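Local coordinates for DNA damage response protein Rtt109, putative (PDB 5ZB9) that probably acetylates histone H3 on lysine, with acetyl-CoA as donor, in the fungal DNA replication and damage response, at residues Thr97-Leu102 against Ile152-Lys157; Ala140-Gln145 against Arg163-Trp168; Pro210-Phe215 against Gly313-Phe318; Gly219-Thr224 against Pro233-Ser238. All blocks are in the same frame, centred on the assembly; numbering follows the deposited sequence.

Contact 1 of 4, residues Thr97-Leu102 against Ile152-Lys157; sequences TGYLHL and IENPEK
The Tyr99 ring carries the amide of Asn154 on one face: ND2 lies 3.4 Å above the ring plane of Tyr99, over its centre, with ring and amide planes only 12° apart. The His101 ring has Glu156 over one face, its CG 3.3 Å from His101 CE1, and Leu102 CG over the opposite face; Gly98 O sits in plane at its edge, where ND1 gives it a weak hydrogen bond. Asn154 CG is anti to the backbone N (chi1 169°), which sends the amide across to the other loop. There ND2 donates to Thr97 O at 3.1 Å, close to straight at 163°, and more weakly to Gly98 O. The other end of the amide, OD1, accepts from Glu156 N at 2.9 Å in an Asx turn, within the type I beta turn from Asn154 to Lys157. Gly98 CA approaches Lys157 CA to 3.7 Å, a fit that a residue without a side chain permits. The extended Lys157 chain runs past Thr97 O to a salt bridge with Asp95 and a hydrogen bond to Ser151, while Tyr99 OH binds Phe436 O. Asn154 thus uses both ends of a buried amide, ND2 serving two carbonyls, one of them weakly, and OD1 its own turn, to pin together two loops adjoining the CoA-binding residues Ser96 and His158.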
loop_
_atom_site.group_PDB
_atom_site.type_symbol
_atom_site.label_atom_id
_atom_site.label_comp_id
_atom_site.label_asym_id
_atom_site.label_seq_id
_atom_site.Cartn_x
_atom_site.Cartn_y
_atom_site.Cartn_z
ATOM N N THR A 97 -6.178 8.352 15.450
ATOM C CA THR A 97 -5.808 9.006 16.697
ATOM C C THR A 97 -6.792 8.634 17.793
ATOM O O THR A 97 -6.453 8.631 18.970
ATOM C CB THR A 97 -5.757 10.528 16.541
ATOM O OG1 THR A 97 -7.005 10.994 16.013
ATOM C CG2 THR A 97 -4.640 10.920 15.605
ATOM N N GLY A 98 -8.013 8.312 17.391
ATOM C CA GLY A 98 -9.039 7.924 18.333
ATOM C C GLY A 98 -9.995 9.053 18.646
ATOM O O GLY A 98 -10.840 8.920 19.528
ATOM N N TYR A 99 -9.873 10.164 17.918
ATOM C CA TYR A 99 -10.695 11.345 18.194
ATOM C C TYR A 99 -11.837 11.531 17.205
ATOM O O TYR A 99 -12.524 12.549 17.226
ATOM C CB TYR A 99 -9.812 12.596 18.237
ATOM C CG TYR A 99 -8.841 12.517 19.381
ATOM C CD1 TYR A 99 -9.278 12.666 20.694
ATOM C CD2 TYR A 99 -7.500 12.234 19.162
ATOM C CE1 TYR A 99 -8.398 12.567 21.755
ATOM C CE2 TYR A 99 -6.614 12.131 20.217
ATOM C CZ TYR A 99 -7.071 12.299 21.512
ATOM O OH TYR A 99 -6.193 12.197 22.564
ATOM N N LEU A 100 -12.054 10.530 16.359
ATOM C CA LEU A 100 -13.137 10.573 15.388
ATOM C C LEU A 100 -14.499 10.727 16.064
ATOM O O LEU A 100 -15.434 11.273 15.470
ATOM C CB LEU A 100 -13.117 9.314 14.521
ATOM C CG LEU A 100 -14.246 9.139 13.504
ATOM C CD1 LEU A 100 -14.320 10.337 12.567
ATOM C CD2 LEU A 100 -14.065 7.842 12.727
ATOM N N HIS A 101 -14.607 10.259 17.307
ATOM C CA HIS A 101 -15.874 10.325 18.039
ATOM C C HIS A 101 -16.324 11.767 18.316
ATOM O O HIS A 101 -17.506 12.018 18.547
ATOM C CB HIS A 101 -15.775 9.546 19.355
ATOM C CG HIS A 101 -14.840 10.152 20.353
ATOM N ND1 HIS A 101 -13.487 9.893 20.359
ATOM C CD2 HIS A 101 -15.066 10.991 21.391
ATOM C CE1 HIS A 101 -12.917 10.561 21.346
ATOM N NE2 HIS A 101 -13.855 11.231 21.991
ATOM N N LEU A 102 -15.388 12.712 18.271
ATOM C CA LEU A 102 -15.712 14.124 18.467
ATOM C C LEU A 102 -16.447 14.724 17.273
ATOM O O LEU A 102 -16.753 15.920 17.257
ATOM C CB LEU A 102 -14.447 14.931 18.735
ATOM C CG LEU A 102 -13.638 14.486 19.949
ATOM C CD1 LEU A 102 -12.371 15.319 20.059
ATOM C CD2 LEU A 102 -14.485 14.594 21.205
ATOM N N ILE A 152 -2.240 6.037 21.664
ATOM C CA ILE A 152 -2.507 4.702 22.197
ATOM C C ILE A 152 -3.103 4.796 23.608
ATOM O O ILE A 152 -3.872 3.927 24.027
ATOM C CB ILE A 152 -1.224 3.823 22.213
ATOM C CG1 ILE A 152 -1.574 2.368 22.534
ATOM C CG2 ILE A 152 -0.177 4.383 23.178
ATOM C CD1 ILE A 152 -0.404 1.420 22.457
ATOM N N GLU A 153 -2.770 5.868 24.324
ATOM C CA GLU A 153 -3.290 6.078 25.669
ATOM C C GLU A 153 -4.717 6.623 25.657
ATOM O O GLU A 153 -5.428 6.527 26.657
ATOM C CB GLU A 153 -2.378 7.024 26.447
ATOM C CG GLU A 153 -0.970 6.493 26.637
ATOM C CD GLU A 153 -0.102 7.442 27.434
ATOM O OE1 GLU A 153 -0.662 8.332 28.110
ATOM O OE2 GLU A 153 1.140 7.308 27.372
ATOM N N ASN A 154 -5.129 7.195 24.527
ATOM C CA ASN A 154 -6.491 7.698 24.377
ATOM C C ASN A 154 -7.486 6.547 24.455
ATOM O O ASN A 154 -7.548 5.714 23.553
ATOM C CB ASN A 154 -6.639 8.467 23.055
ATOM C CG ASN A 154 -8.093 8.784 22.703
ATOM O OD1 ASN A 154 -8.973 8.802 23.567
ATOM N ND2 ASN A 154 -8.348 9.040 21.419
ATOM N N PRO A 155 -8.282 6.509 25.537
ATOM C CA PRO A 155 -9.235 5.423 25.802
ATOM C C PRO A 155 -10.268 5.243 24.693
ATOM O O PRO A 155 -10.973 4.236 24.669
ATOM C CB PRO A 155 -9.915 5.866 27.102
ATOM C CG PRO A 155 -8.953 6.829 27.731
ATOM C CD PRO A 155 -8.321 7.543 26.588
ATOM N N GLU A 156 -10.345 6.204 23.780
ATOM C CA GLU A 156 -11.338 6.165 22.713
ATOM C C GLU A 156 -10.795 5.572 21.419
ATOM O O GLU A 156 -11.548 5.316 20.483
ATOM C CB GLU A 156 -11.873 7.571 22.455
ATOM C CG GLU A 156 -12.655 8.135 23.624
ATOM C CD GLU A 156 -13.869 7.296 23.943
ATOM O OE1 GLU A 156 -14.639 6.990 23.003
ATOM O OE2 GLU A 156 -14.044 6.929 25.127
ATOM N N LYS A 157 -9.484 5.362 21.369
ATOM C CA LYS A 157 -8.858 4.754 20.204
ATOM C C LYS A 157 -9.056 3.247 20.238
ATOM O O LYS A 157 -8.549 2.568 21.128
ATOM C CB LYS A 157 -7.365 5.090 20.147
ATOM C CG LYS A 157 -6.651 4.485 18.951
ATOM C CD LYS A 157 -5.199 4.915 18.901
ATOM C CE LYS A 157 -4.525 4.439 17.622
ATOM N NZ LYS A 157 -3.110 4.910 17.543
#

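Contact 2 of 4, residues Ala140-Gln145 against Arg163-Trp168; sequences ARAQNQ and RGLIKW
Leu165 and Ile166, neighbours on helix 162-177, reach the chain leaving strand 133-140 in two different ways, joining helix to central sheet in the acetyltransferase domain. Leu165 points straight at the exit loop, and its CD1 branch lies against the peptide between Arg141 and Ala142, 3.5 Å from Arg141 C. Beyond that peptide, the same methyl meets the CB of Ala142 at a looser 4.1 Å. Ile166 comes in from one side instead: CG1 stands anti to the carbonyl carbon (chi1 -63°), and this branch touches the CB of Ala140, which faces the helix from the last residue of the strand. The small alanine lets the backbones come close, with Ala140 CA and Ile166 CA 5.3 Å apart. The side chains that meet are apolar, but polar bonds border them: Ala142 N donates to Asp162 near the start of the helix, and Ala142 O accepts from Arg314. One turn on from Leu165, Trp168 belongs to the CoA site and packs on Leu112 and Arg113 of helix 111-127, so the helix that rests on the strand end also carries a cofactor-binding residue. The tightest approach is that of Leu165 CD1 to Ala142 N, 3.4 Å.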
loop_
_atom_site.group_PDB
_atom_site.type_symbol
_atom_site.label_atom_id
_atom_site.label_comp_id
_atom_site.label_asym_id
_atom_site.label_seq_id
_atom_site.Cartn_x
_atom_site.Cartn_y
_atom_site.Cartn_z
ATOM N N ALA A 140 -0.447 -6.512 6.435
ATOM C CA ALA A 140 -1.410 -6.191 7.478
ATOM C C ALA A 140 -1.028 -6.855 8.785
ATOM O O ALA A 140 -0.909 -8.077 8.849
ATOM C CB ALA A 140 -2.807 -6.614 7.065
ATOM N N ARG A 141 -0.829 -6.042 9.819
ATOM C CA ARG A 141 -0.561 -6.539 11.164
ATOM C C ARG A 141 -0.706 -5.408 12.173
ATOM O O ARG A 141 -0.412 -4.254 11.864
ATOM C CB ARG A 141 0.835 -7.154 11.257
ATOM C CG ARG A 141 1.980 -6.157 11.146
ATOM C CD ARG A 141 3.324 -6.878 11.109
ATOM N NE ARG A 141 3.523 -7.657 12.322
ATOM C CZ ARG A 141 4.289 -7.276 13.338
ATOM N NH1 ARG A 141 4.947 -6.128 13.275
ATOM N NH2 ARG A 141 4.402 -8.051 14.411
ATOM N N ALA A 142 -1.185 -5.735 13.367
ATOM C CA ALA A 142 -1.234 -4.763 14.458
ATOM C C ALA A 142 0.178 -4.453 14.931
ATOM O O ALA A 142 0.979 -5.364 15.131
ATOM C CB ALA A 142 -2.076 -5.288 15.604
ATOM N N GLN A 143 0.497 -3.175 15.100
ATOM C CA GLN A 143 1.867 -2.812 15.451
ATOM C C GLN A 143 1.985 -1.405 15.966
ATOM O O GLN A 143 0.993 -0.689 16.074
ATOM C CB GLN A 143 2.789 -2.967 14.247
ATOM C CG GLN A 143 2.556 -1.935 13.183
ATOM C CD GLN A 143 3.294 -2.268 11.900
ATOM O OE1 GLN A 143 2.764 -2.080 10.798
ATOM N NE2 GLN A 143 4.525 -2.769 12.036
ATOM N N ASN A 144 3.219 -1.016 16.270
ATOM C CA ASN A 144 3.524 0.324 16.761
ATOM C C ASN A 144 3.705 1.309 15.613
ATOM O O ASN A 144 4.823 1.772 15.372
ATOM C CB ASN A 144 4.792 0.306 17.621
ATOM C CG ASN A 144 4.869 -0.909 18.534
ATOM O OD1 ASN A 144 3.930 -1.208 19.274
ATOM N ND2 ASN A 144 5.992 -1.620 18.477
ATOM N N GLN A 145 2.619 1.606 14.898
ATOM C CA GLN A 145 2.655 2.580 13.809
ATOM C C GLN A 145 3.310 3.877 14.299
ATOM O O GLN A 145 3.023 4.347 15.405
ATOM C CB GLN A 145 1.242 2.855 13.270
ATOM C CG GLN A 145 0.526 1.639 12.661
ATOM C CD GLN A 145 0.753 1.478 11.150
ATOM O OE1 GLN A 145 1.430 2.289 10.514
ATOM N NE2 GLN A 145 0.181 0.422 10.574
ATOM N N ARG A 163 -5.902 -10.487 12.856
ATOM C CA ARG A 163 -6.944 -11.058 12.011
ATOM C C ARG A 163 -7.940 -9.992 11.581
ATOM O O ARG A 163 -8.388 -9.984 10.442
ATOM C CB ARG A 163 -7.663 -12.206 12.726
ATOM C CG ARG A 163 -6.823 -13.461 12.849
ATOM C CD ARG A 163 -7.531 -14.562 13.629
ATOM N NE ARG A 163 -6.611 -15.652 13.945
ATOM C CZ ARG A 163 -6.491 -16.765 13.223
ATOM N NH1 ARG A 163 -7.251 -16.940 12.143
ATOM N NH2 ARG A 163 -5.619 -17.709 13.585
ATOM N N GLY A 164 -8.281 -9.088 12.491
ATOM C CA GLY A 164 -9.195 -8.010 12.168
ATOM C C GLY A 164 -8.622 -7.053 11.144
ATOM O O GLY A 164 -9.345 -6.569 10.265
ATOM N N LEU A 165 -7.325 -6.775 11.251
ATOM C CA LEU A 165 -6.663 -5.869 10.314
ATOM C C LEU A 165 -6.577 -6.460 8.908
ATOM O O LEU A 165 -6.777 -5.753 7.916
ATOM C CB LEU A 165 -5.269 -5.510 10.808
ATOM C CG LEU A 165 -5.235 -4.193 11.569
ATOM C CD1 LEU A 165 -3.876 -3.975 12.211
ATOM C CD2 LEU A 165 -5.597 -3.044 10.641
ATOM N N ILE A 166 -6.281 -7.752 8.823
ATOM C CA ILE A 166 -6.253 -8.423 7.532
ATOM C C ILE A 166 -7.635 -8.372 6.855
ATOM O O ILE A 166 -7.730 -8.043 5.673
ATOM C CB ILE A 166 -5.766 -9.880 7.671
ATOM C CG1 ILE A 166 -4.329 -9.904 8.198
ATOM C CG2 ILE A 166 -5.839 -10.611 6.332
ATOM C CD1 ILE A 166 -3.885 -11.267 8.724
ATOM N N LYS A 167 -8.705 -8.659 7.593
ATOM C CA LYS A 167 -10.042 -8.568 7.007
ATOM C C LYS A 167 -10.372 -7.135 6.623
ATOM O O LYS A 167 -11.005 -6.893 5.592
ATOM C CB LYS A 167 -11.107 -9.103 7.960
ATOM C CG LYS A 167 -11.027 -10.595 8.167
ATOM C CD LYS A 167 -12.063 -11.080 9.169
ATOM C CE LYS A 167 -11.736 -12.503 9.617
ATOM N NZ LYS A 167 -12.758 -13.092 10.532
ATOM N N TRP A 168 -9.930 -6.187 7.446
ATOM C CA TRP A 168 -10.214 -4.772 7.209
ATOM C C TRP A 168 -9.581 -4.305 5.898
ATOM O O TRP A 168 -10.244 -3.702 5.055
ATOM C CB TRP A 168 -9.709 -3.926 8.385
ATOM C CG TRP A 168 -10.115 -2.476 8.353
ATOM C CD1 TRP A 168 -11.293 -1.938 8.797
ATOM C CD2 TRP A 168 -9.332 -1.371 7.865
ATOM N NE1 TRP A 168 -11.291 -0.573 8.610
ATOM C CE2 TRP A 168 -10.101 -0.202 8.042
ATOM C CE3 TRP A 168 -8.062 -1.261 7.297
ATOM C CZ2 TRP A 168 -9.639 1.055 7.677
ATOM C CZ3 TRP A 168 -7.599 -0.004 6.931
ATOM C CH2 TRP A 168 -8.386 1.135 7.125
#

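Contact 3 of 4, residues Pro210-Phe215 against Gly313-Phe318; sequences PGCDKF and GRLVGF
Pro210 packs closely against the backbone of Val316 and the ring of Phe318, whereas Cys212 and Leu315 meet more loosely farther along. In the tight part the proline CD lies 3.4 Å from Val316 O, and its CG comes to the edge of the Phe318 ring, near the ring plane, 3.9 Å from CE2. The two side chains cross at about a right angle, and the pyrrolidine meets the rim of the benzene ring; Val316 CG2 covers one face of the Phe318 ring. Met304 of helix 297-304 touches both Pro210 and Phe318. In the loose part Cys212 SG is 4.2 Å from Leu315 CD1, while the other branch, CD2, lies 4.0 Å from Pro210 O; Leu315 CG is anti to the carbonyl carbon (chi1 -66°), and the methyls swing toward the loop. A water bridges the backbones here, donating to Pro210 O at 2.7 Å and accepting from Val316 N at 3.0 Å. The contact ties the loop after strand 202-208 to the lead-in of its antiparallel neighbour, strand 317-324. Where the strands diverge past the pairing of Phe318 with Ile208, water takes over the polar bridging between the two backbones, and the side chains contribute apolar packing.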
loop_
_atom_site.group_PDB
_atom_site.type_symbol
_atom_site.label_atom_id
_atom_site.label_comp_id
_atom_site.label_asym_id
_atom_site.label_seq_id
_atom_site.Cartn_x
_atom_site.Cartn_y
_atom_site.Cartn_z
ATOM N N PRO A 210 0.909 -16.440 6.023
ATOM C CA PRO A 210 1.767 -17.574 6.405
ATOM C C PRO A 210 1.316 -18.196 7.721
ATOM O O PRO A 210 1.097 -17.466 8.692
ATOM C CB PRO A 210 3.157 -16.941 6.543
ATOM C CG PRO A 210 3.089 -15.691 5.716
ATOM C CD PRO A 210 1.677 -15.194 5.851
ATOM N N GLY A 211 1.156 -19.518 7.742
ATOM C CA GLY A 211 0.653 -20.210 8.915
ATOM C C GLY A 211 -0.797 -20.633 8.740
ATOM O O GLY A 211 -1.299 -21.483 9.471
ATOM N N CYS A 212 -1.477 -20.037 7.769
ATOM C CA CYS A 212 -2.876 -20.352 7.522
ATOM C C CYS A 212 -3.018 -21.101 6.216
ATOM O O CYS A 212 -2.456 -20.691 5.200
ATOM C CB CYS A 212 -3.726 -19.080 7.490
ATOM S SG CYS A 212 -3.828 -18.192 9.060
ATOM N N ASP A 213 -3.776 -22.191 6.232
ATOM C CA ASP A 213 -3.933 -22.994 5.028
ATOM C C ASP A 213 -4.907 -22.346 4.054
ATOM O O ASP A 213 -5.480 -21.292 4.339
ATOM C CB ASP A 213 -4.380 -24.423 5.380
ATOM C CG ASP A 213 -5.759 -24.490 6.032
ATOM O OD1 ASP A 213 -6.665 -23.689 5.712
ATOM O OD2 ASP A 213 -5.952 -25.391 6.861
ATOM N N LYS A 214 -5.117 -22.992 2.913
ATOM C CA LYS A 214 -5.954 -22.412 1.874
ATOM C C LYS A 214 -7.411 -22.247 2.338
ATOM O O LYS A 214 -8.128 -21.381 1.836
ATOM C CB LYS A 214 -5.880 -23.256 0.598
ATOM C CG LYS A 214 -6.496 -24.643 0.715
ATOM C CD LYS A 214 -6.242 -25.476 -0.535
ATOM C CE LYS A 214 -7.036 -24.951 -1.725
ATOM N NZ LYS A 214 -6.658 -25.635 -3.001
ATOM N N PHE A 215 -7.842 -23.041 3.317
ATOM C CA PHE A 215 -9.224 -22.942 3.796
ATOM C C PHE A 215 -9.382 -21.821 4.816
ATOM O O PHE A 215 -10.279 -20.989 4.685
ATOM C CB PHE A 215 -9.688 -24.286 4.372
ATOM C CG PHE A 215 -9.418 -25.429 3.454
ATOM C CD1 PHE A 215 -10.229 -25.649 2.351
ATOM C CD2 PHE A 215 -8.310 -26.242 3.644
ATOM C CE1 PHE A 215 -9.959 -26.683 1.469
ATOM C CE2 PHE A 215 -8.032 -27.283 2.768
ATOM C CZ PHE A 215 -8.857 -27.499 1.676
ATOM N N GLY A 313 0.884 -16.686 18.254
ATOM C CA GLY A 313 -0.369 -15.959 18.196
ATOM C C GLY A 313 -0.383 -14.739 17.297
ATOM O O GLY A 313 -1.437 -14.147 17.091
ATOM N N ARG A 314 0.774 -14.351 16.761
ATOM C CA ARG A 314 0.830 -13.226 15.829
ATOM C C ARG A 314 0.594 -13.671 14.379
ATOM O O ARG A 314 0.995 -14.762 13.980
ATOM C CB ARG A 314 2.177 -12.502 15.935
ATOM C CG ARG A 314 2.485 -11.916 17.309
ATOM C CD ARG A 314 1.361 -11.018 17.819
ATOM N NE ARG A 314 0.968 -10.002 16.848
ATOM C CZ ARG A 314 1.498 -8.784 16.774
ATOM N NH1 ARG A 314 2.453 -8.422 17.621
ATOM N NH2 ARG A 314 1.074 -7.930 15.848
ATOM N N LEU A 315 -0.073 -12.831 13.596
ATOM C CA LEU A 315 -0.191 -13.072 12.162
ATOM C C LEU A 315 0.110 -11.799 11.381
ATOM O O LEU A 315 -0.051 -10.692 11.892
ATOM C CB LEU A 315 -1.588 -13.579 11.792
ATOM C CG LEU A 315 -2.046 -14.950 12.295
ATOM C CD1 LEU A 315 -3.502 -15.197 11.919
ATOM C CD2 LEU A 315 -1.148 -16.060 11.752
ATOM N N VAL A 316 0.568 -11.966 10.146
ATOM C CA VAL A 316 0.626 -10.861 9.205
ATOM C C VAL A 316 0.086 -11.353 7.869
ATOM O O VAL A 316 0.330 -12.490 7.464
ATOM C CB VAL A 316 2.063 -10.284 9.060
ATOM C CG1 VAL A 316 3.088 -11.386 9.057
ATOM C CG2 VAL A 316 2.192 -9.438 7.812
ATOM N N GLY A 317 -0.700 -10.517 7.209
ATOM C CA GLY A 317 -1.186 -10.850 5.886
ATOM C C GLY A 317 -0.476 -10.009 4.841
ATOM O O GLY A 317 -0.222 -8.822 5.055
ATOM N N PHE A 318 -0.151 -10.620 3.710
ATOM C CA PHE A 318 0.445 -9.890 2.608
ATOM C C PHE A 318 -0.532 -9.831 1.454
ATOM O O PHE A 318 -1.056 -10.851 1.014
ATOM C CB PHE A 318 1.761 -10.532 2.181
ATOM C CG PHE A 318 2.748 -10.657 3.300
ATOM C CD1 PHE A 318 3.505 -9.571 3.693
ATOM C CD2 PHE A 318 2.906 -11.856 3.973
ATOM C CE1 PHE A 318 4.406 -9.672 4.732
ATOM C CE2 PHE A 318 3.816 -11.965 5.015
ATOM C CZ PHE A 318 4.568 -10.866 5.393
HETATM O O HOH W 1 1.158 -14.793 9.322
#

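Contact 4 of 4, residues Gly219-Thr224 against Pro233-Ser238; sequences GFFPIT and PRWLNS
The backbones of Phe221 and Trp235 lie 6.9 Å apart between CA atoms, and side chains make the contact: 219-224 is an irregular loop, and 233-238 contains the short strand 235-236, parallel to strand 202-208. Phe221 lies over Trp235 CB, which sits 3.6 Å from the ring centroid and 11° off its normal, a CH-pi contact near the middle of the face. Beyond it, Phe221 CZ reaches the backbone where Leu236 joins Asn237, with Asn237 N at the ring edge. The Phe221 ring and the indole lie obliquely, their planes inclined at 33°. Pro222 follows with a second CH-pi contact: its CD stands over one face of the indole, 3.7 Å from the five-membered ring centroid, and its CG extends toward Trp235 CZ2. Trp235 CG is anti to the carbonyl carbon (chi1 -70°), which lays the indole under the proline and brings NE1 to Asp174 of helix 162-177; Thr224 OG1 bonds to the same carboxylate. Asn237 ND2 is held by Leu207 O. The loop is thus fastened to the strand mainly by CH-pi and other apolar contacts, with Pro222 close to Arg171, a CoA-binding residue, while the bond from Trp235 NE1 to Asp174 limits the rotation of the indole.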
loop_
_atom_site.group_PDB
_atom_site.type_symbol
_atom_site.label_atom_id
_atom_site.label_comp_id
_atom_site.label_asym_id
_atom_site.label_seq_id
_atom_site.Cartn_x
_atom_site.Cartn_y
_atom_site.Cartn_z
ATOM N N GLY A 219 -11.123 -17.348 4.954
ATOM C CA GLY A 219 -11.846 -16.661 6.008
ATOM C C GLY A 219 -11.569 -15.168 6.017
ATOM O O GLY A 219 -12.348 -14.391 6.562
ATOM N N PHE A 220 -10.459 -14.755 5.410
ATOM C CA PHE A 220 -10.103 -13.345 5.402
ATOM C C PHE A 220 -10.738 -12.611 4.224
ATOM O O PHE A 220 -10.839 -11.384 4.242
ATOM C CB PHE A 220 -8.583 -13.170 5.368
ATOM C CG PHE A 220 -7.882 -13.711 6.580
ATOM C CD1 PHE A 220 -8.050 -13.111 7.821
ATOM C CD2 PHE A 220 -7.049 -14.815 6.481
ATOM C CE1 PHE A 220 -7.409 -13.613 8.947
ATOM C CE2 PHE A 220 -6.406 -15.322 7.602
ATOM C CZ PHE A 220 -6.590 -14.718 8.839
ATOM N N PHE A 221 -11.160 -13.361 3.206
ATOM C CA PHE A 221 -11.746 -12.762 2.006
ATOM C C PHE A 221 -13.066 -12.057 2.329
ATOM O O PHE A 221 -13.804 -12.500 3.198
ATOM C CB PHE A 221 -11.989 -13.824 0.918
ATOM C CG PHE A 221 -10.734 -14.475 0.382
ATOM C CD1 PHE A 221 -9.474 -14.003 0.720
ATOM C CD2 PHE A 221 -10.825 -15.566 -0.477
ATOM C CE1 PHE A 221 -8.334 -14.610 0.215
ATOM C CE2 PHE A 221 -9.686 -16.177 -0.982
ATOM C CZ PHE A 221 -8.445 -15.702 -0.642
ATOM N N PRO A 222 -13.379 -10.967 1.614
ATOM C CA PRO A 222 -14.697 -10.327 1.770
ATOM C C PRO A 222 -15.838 -11.260 1.330
ATOM O O PRO A 222 -15.621 -12.112 0.470
ATOM C CB PRO A 222 -14.614 -9.103 0.851
ATOM C CG PRO A 222 -13.163 -8.948 0.507
ATOM C CD PRO A 222 -12.543 -10.291 0.609
ATOM N N ILE A 223 -17.034 -11.086 1.891
ATOM C CA ILE A 223 -18.156 -11.984 1.596
ATOM C C ILE A 223 -18.570 -11.923 0.119
ATOM O O ILE A 223 -19.153 -12.872 -0.413
ATOM C CB ILE A 223 -19.382 -11.679 2.511
ATOM C CG1 ILE A 223 -20.518 -12.689 2.275
ATOM C CG2 ILE A 223 -19.866 -10.247 2.335
ATOM C CD1 ILE A 223 -20.096 -14.156 2.416
ATOM N N THR A 224 -18.229 -10.833 -0.556
ATOM C CA THR A 224 -18.427 -10.751 -2.000
ATOM C C THR A 224 -17.814 -11.935 -2.769
ATOM O O THR A 224 -18.294 -12.294 -3.843
ATOM C CB THR A 224 -17.837 -9.449 -2.565
ATOM O OG1 THR A 224 -16.467 -9.329 -2.161
ATOM C CG2 THR A 224 -18.606 -8.250 -2.050
ATOM N N PRO A 233 -12.324 -16.262 -10.167
ATOM C CA PRO A 233 -12.234 -15.741 -8.796
ATOM C C PRO A 233 -11.549 -14.379 -8.765
ATOM O O PRO A 233 -10.694 -14.090 -9.610
ATOM C CB PRO A 233 -11.404 -16.804 -8.063
ATOM C CG PRO A 233 -10.569 -17.434 -9.145
ATOM C CD PRO A 233 -11.405 -17.394 -10.399
ATOM N N ARG A 234 -11.947 -13.537 -7.819
ATOM C CA ARG A 234 -11.342 -12.222 -7.679
ATOM C C ARG A 234 -10.348 -12.215 -6.512
ATOM O O ARG A 234 -9.474 -11.350 -6.442
ATOM C CB ARG A 234 -12.417 -11.154 -7.482
ATOM C CG ARG A 234 -13.612 -11.248 -8.440
ATOM C CD ARG A 234 -13.208 -11.198 -9.915
ATOM N NE ARG A 234 -12.333 -10.075 -10.253
ATOM C CZ ARG A 234 -12.760 -8.838 -10.473
ATOM N NH1 ARG A 234 -14.047 -8.562 -10.375
ATOM N NH2 ARG A 234 -11.906 -7.875 -10.781
ATOM N N TRP A 235 -10.490 -13.180 -5.600
ATOM C CA TRP A 235 -9.534 -13.368 -4.506
ATOM C C TRP A 235 -8.855 -14.729 -4.601
ATOM O O TRP A 235 -9.514 -15.760 -4.730
ATOM C CB TRP A 235 -10.220 -13.213 -3.148
ATOM C CG TRP A 235 -10.617 -11.795 -2.888
ATOM C CD1 TRP A 235 -11.773 -11.186 -3.272
ATOM C CD2 TRP A 235 -9.838 -10.795 -2.217
ATOM N NE1 TRP A 235 -11.771 -9.871 -2.874
ATOM C CE2 TRP A 235 -10.596 -9.608 -2.222
ATOM C CE3 TRP A 235 -8.581 -10.794 -1.606
ATOM C CZ2 TRP A 235 -10.138 -8.427 -1.639
ATOM C CZ3 TRP A 235 -8.124 -9.615 -1.026
ATOM C CH2 TRP A 235 -8.901 -8.451 -1.049
ATOM N N LEU A 236 -7.530 -14.723 -4.544
ATOM C CA LEU A 236 -6.755 -15.952 -4.632
ATOM C C LEU A 236 -5.775 -16.027 -3.482
ATOM O O LEU A 236 -5.155 -15.027 -3.126
ATOM C CB LEU A 236 -6.004 -16.029 -5.956
ATOM C CG LEU A 236 -6.835 -16.305 -7.203
ATOM C CD1 LEU A 236 -5.965 -16.255 -8.438
ATOM C CD2 LEU A 236 -7.496 -17.652 -7.075
ATOM N N ASN A 237 -5.636 -17.216 -2.906
ATOM C CA ASN A 237 -4.649 -17.449 -1.863
ATOM C C ASN A 237 -3.310 -17.860 -2.466
ATOM O O ASN A 237 -2.917 -19.015 -2.382
ATOM C CB ASN A 237 -5.153 -18.516 -0.881
ATOM C CG ASN A 237 -4.146 -18.839 0.221
ATOM O OD1 ASN A 237 -4.107 -19.963 0.722
ATOM N ND2 ASN A 237 -3.322 -17.861 0.591
ATOM N N SER A 238 -2.610 -16.913 -3.076
ATOM C CA SER A 238 -1.273 -17.191 -3.592
ATOM C C SER A 238 -0.492 -15.912 -3.869
ATOM O O SER A 238 -0.997 -14.809 -3.684
ATOM C CB SER A 238 -1.356 -18.042 -4.865
ATOM O OG SER A 238 -2.247 -17.465 -5.801
#

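Overall arrangement
From the N terminus, the chain leaves strand 86-96 and meets residues 152-157 in contact 1, closing a loop that takes in helix 111-127 and strand 133-140. Contact 2 opens inside that loop and closes beyond it on helix 162-177, so the two cross; their centres are about 17 Å apart without touching. Contact 3 spans the longest stretch, bringing the end of strand 202-208 to the start of strand 317-324, and contact 4 is nested inside it, fastening the loop after helix 214-218 to strand 235-236. Contacts 2, 3 and 4 touch one another: Ala140 pairs with Gly317, Ile166 meets Phe220, and Lys214 meets Asn237, gathering helix 162-177 and strands 133-140, 202-208, 235-236 and 317-324.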